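Local coordinates for magnesium and cobalt efflux protein (Bordetella parapertussis, PDB 3JTF), which probably plays a role in magnesium and cobalt ion transport, and binds AMP through the pair of CBS domains that makes up this fragment, at residues I81-R86 with A102-E107. Residues are numbered along the deposited sequence; the frame is centred on the assembly and turned at random.
Sequences IPEVKR and AIVIDE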
loop_
_atom_site.group_PDB
_atom_site.type_symbol
_atom_site.label_atom_id
_atom_site.label_comp_id
_atom_site.label_asym_id
_atom_site.label_seq_id
_atom_site.Cartn_x
_atom_site.Cartn_y
_atom_site.Cartn_z
ATOM N N ILE B 81 -9.170 -0.828 -17.220
ATOM C CA ILE B 81 -10.234 -1.828 -17.181
ATOM C C ILE B 81 -11.606 -1.193 -17.398
ATOM O O ILE B 81 -11.880 -0.060 -16.937
ATOM C CB ILE B 81 -10.233 -2.660 -15.860
ATOM C CG1 ILE B 81 -10.678 -1.824 -14.679
ATOM C CG2 ILE B 81 -8.823 -3.323 -15.611
ATOM C CD1 ILE B 81 -10.956 -2.618 -13.348
ATOM N N PRO B 82 -12.507 -1.924 -18.066
ATOM C CA PRO B 82 -13.832 -1.351 -18.239
ATOM C C PRO B 82 -14.665 -1.280 -16.971
ATOM O O PRO B 82 -14.569 -2.135 -16.069
ATOM C CB PRO B 82 -14.527 -2.301 -19.262
ATOM C CG PRO B 82 -13.786 -3.513 -19.237
ATOM C CD PRO B 82 -12.337 -3.173 -18.811
ATOM N N GLU B 83 -15.553 -0.301 -16.965
ATOM C CA GLU B 83 -16.534 -0.137 -15.905
ATOM C C GLU B 83 -17.363 -1.367 -15.676
ATOM O O GLU B 83 -17.824 -1.591 -14.571
ATOM C CB GLU B 83 -17.517 1.000 -16.255
ATOM C CG GLU B 83 -17.100 2.302 -15.761
ATOM C CD GLU B 83 -18.083 3.414 -16.083
ATOM O OE1 GLU B 83 -19.278 3.159 -16.300
ATOM O OE2 GLU B 83 -17.651 4.562 -16.109
ATOM N N VAL B 84 -17.632 -2.107 -16.744
ATOM C CA VAL B 84 -18.509 -3.249 -16.660
ATOM C C VAL B 84 -17.827 -4.506 -16.086
ATOM O O VAL B 84 -18.477 -5.514 -15.890
ATOM C CB VAL B 84 -19.167 -3.592 -18.029
ATOM C CG1 VAL B 84 -20.124 -2.445 -18.467
ATOM C CG2 VAL B 84 -18.099 -3.947 -19.125
ATOM N N LYS B 85 -16.533 -4.444 -15.777
ATOM C CA LYS B 85 -15.836 -5.651 -15.334
ATOM C C LYS B 85 -16.436 -6.094 -14.000
ATOM O O LYS B 85 -16.717 -5.275 -13.123
ATOM C CB LYS B 85 -14.330 -5.390 -15.243
ATOM C CG LYS B 85 -13.510 -6.653 -14.966
ATOM C CD LYS B 85 -12.185 -6.645 -15.649
ATOM C CE LYS B 85 -11.576 -8.047 -15.709
ATOM N NZ LYS B 85 -10.409 -8.115 -16.626
ATOM N N ARG B 86 -16.707 -7.386 -13.882
ATOM C CA ARG B 86 -17.280 -7.928 -12.665
ATOM C C ARG B 86 -16.209 -8.096 -11.586
ATOM O O ARG B 86 -15.038 -8.338 -11.886
ATOM C CB ARG B 86 -18.015 -9.238 -12.953
ATOM C CG ARG B 86 -19.228 -9.020 -13.934
ATOM C CD ARG B 86 -20.241 -10.180 -13.935
ATOM N NE ARG B 86 -19.643 -11.474 -13.594
ATOM C CZ ARG B 86 -18.744 -12.140 -14.337
ATOM N NH1 ARG B 86 -18.306 -11.649 -15.501
ATOM N NH2 ARG B 86 -18.266 -13.306 -13.903
ATOM N N ALA B 102 -5.974 -0.194 -10.828
ATOM C CA ALA B 102 -6.323 -0.074 -12.227
ATOM C C ALA B 102 -7.072 1.243 -12.443
ATOM O O ALA B 102 -7.757 1.728 -11.550
ATOM C CB ALA B 102 -7.222 -1.278 -12.687
ATOM N N ILE B 103 -6.914 1.794 -13.638
ATOM C CA ILE B 103 -7.672 2.920 -14.068
ATOM C C ILE B 103 -8.912 2.393 -14.767
ATOM O O ILE B 103 -8.834 1.490 -15.589
ATOM C CB ILE B 103 -6.850 3.807 -15.036
ATOM C CG1 ILE B 103 -5.565 4.335 -14.392
ATOM C CG2 ILE B 103 -7.712 5.006 -15.579
ATOM C CD1 ILE B 103 -5.820 5.096 -13.114
ATOM N N VAL B 104 -10.056 2.981 -14.456
ATOM C CA VAL B 104 -11.321 2.522 -14.972
ATOM C C VAL B 104 -11.753 3.393 -16.155
ATOM O O VAL B 104 -11.699 4.640 -16.077
ATOM C CB VAL B 104 -12.390 2.595 -13.892
ATOM C CG1 VAL B 104 -13.770 2.150 -14.436
ATOM C CG2 VAL B 104 -11.949 1.778 -12.663
ATOM N N ILE B 105 -12.189 2.754 -17.227
ATOM C CA ILE B 105 -12.699 3.469 -18.403
ATOM C C ILE B 105 -14.155 3.101 -18.736
ATOM O O ILE B 105 -14.574 1.998 -18.504
ATOM C CB ILE B 105 -11.754 3.294 -19.630
ATOM C CG1 ILE B 105 -11.735 1.868 -20.122
ATOM C CG2 ILE B 105 -10.336 3.766 -19.319
ATOM C CD1 ILE B 105 -10.764 1.627 -21.299
ATOM N N ASP B 106 -14.937 4.060 -19.218
ATOM C CA ASP B 106 -16.354 3.817 -19.616
ATOM C C ASP B 106 -16.426 3.111 -20.955
ATOM O O ASP B 106 -15.397 2.902 -21.603
ATOM C CB ASP B 106 -17.170 5.107 -19.675
ATOM C CG ASP B 106 -16.662 6.100 -20.741
ATOM O OD1 ASP B 106 -16.286 5.733 -21.876
ATOM O OD2 ASP B 106 -16.643 7.288 -20.433
ATOM N N GLU B 107 -17.656 2.802 -21.364
ATOM C CA GLU B 107 -17.948 2.035 -22.559
ATOM C C GLU B 107 -17.367 2.645 -23.826
ATOM O O GLU B 107 -17.189 1.936 -24.833
ATOM C CB GLU B 107 -19.483 1.880 -22.723
#
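Ile81 and Ile105 share the central bond between two parallel strands, 80-82 and 101-105, joined through helix 87-96 as the beta-alpha-beta unit of the second CBS domain. Ile81 straddles Val104: its N donates to Ile103 O (2.9 Å, 165° at the hydrogen), and its O accepts from Ile105 N at 2.8 Å. Glu83 N continues the pairing just past the strand, reaching Ile105 O by a more bent bond (144°). The tight side is the buried face of Ile81 and Val104. There Ile81 CG2 lies 3.9 Å from Ala102 CB, and with chi1 at 71° CG1 is tucked over the backbone, which puts CD1 near the same methyl; Leu90 of the helix and Val115 of the next strand close this core. The extended Glu83 chain crosses Val104 at about a right angle, its CG 3.6 Å from Val104 CG1. Pro82 and Ile105 occupy the other, looser face, where the proline ring is exposed. From Pro82 a type I turn to Lys85 carries the chain out of the sheet. Asp106 OD1 accepts from the backbone of His108 and Gly110; Glu83 OE2, hydrogen-bonded to Ser112 OG, meets that side chain at a slant, 3.6 Å from Asp106 CB.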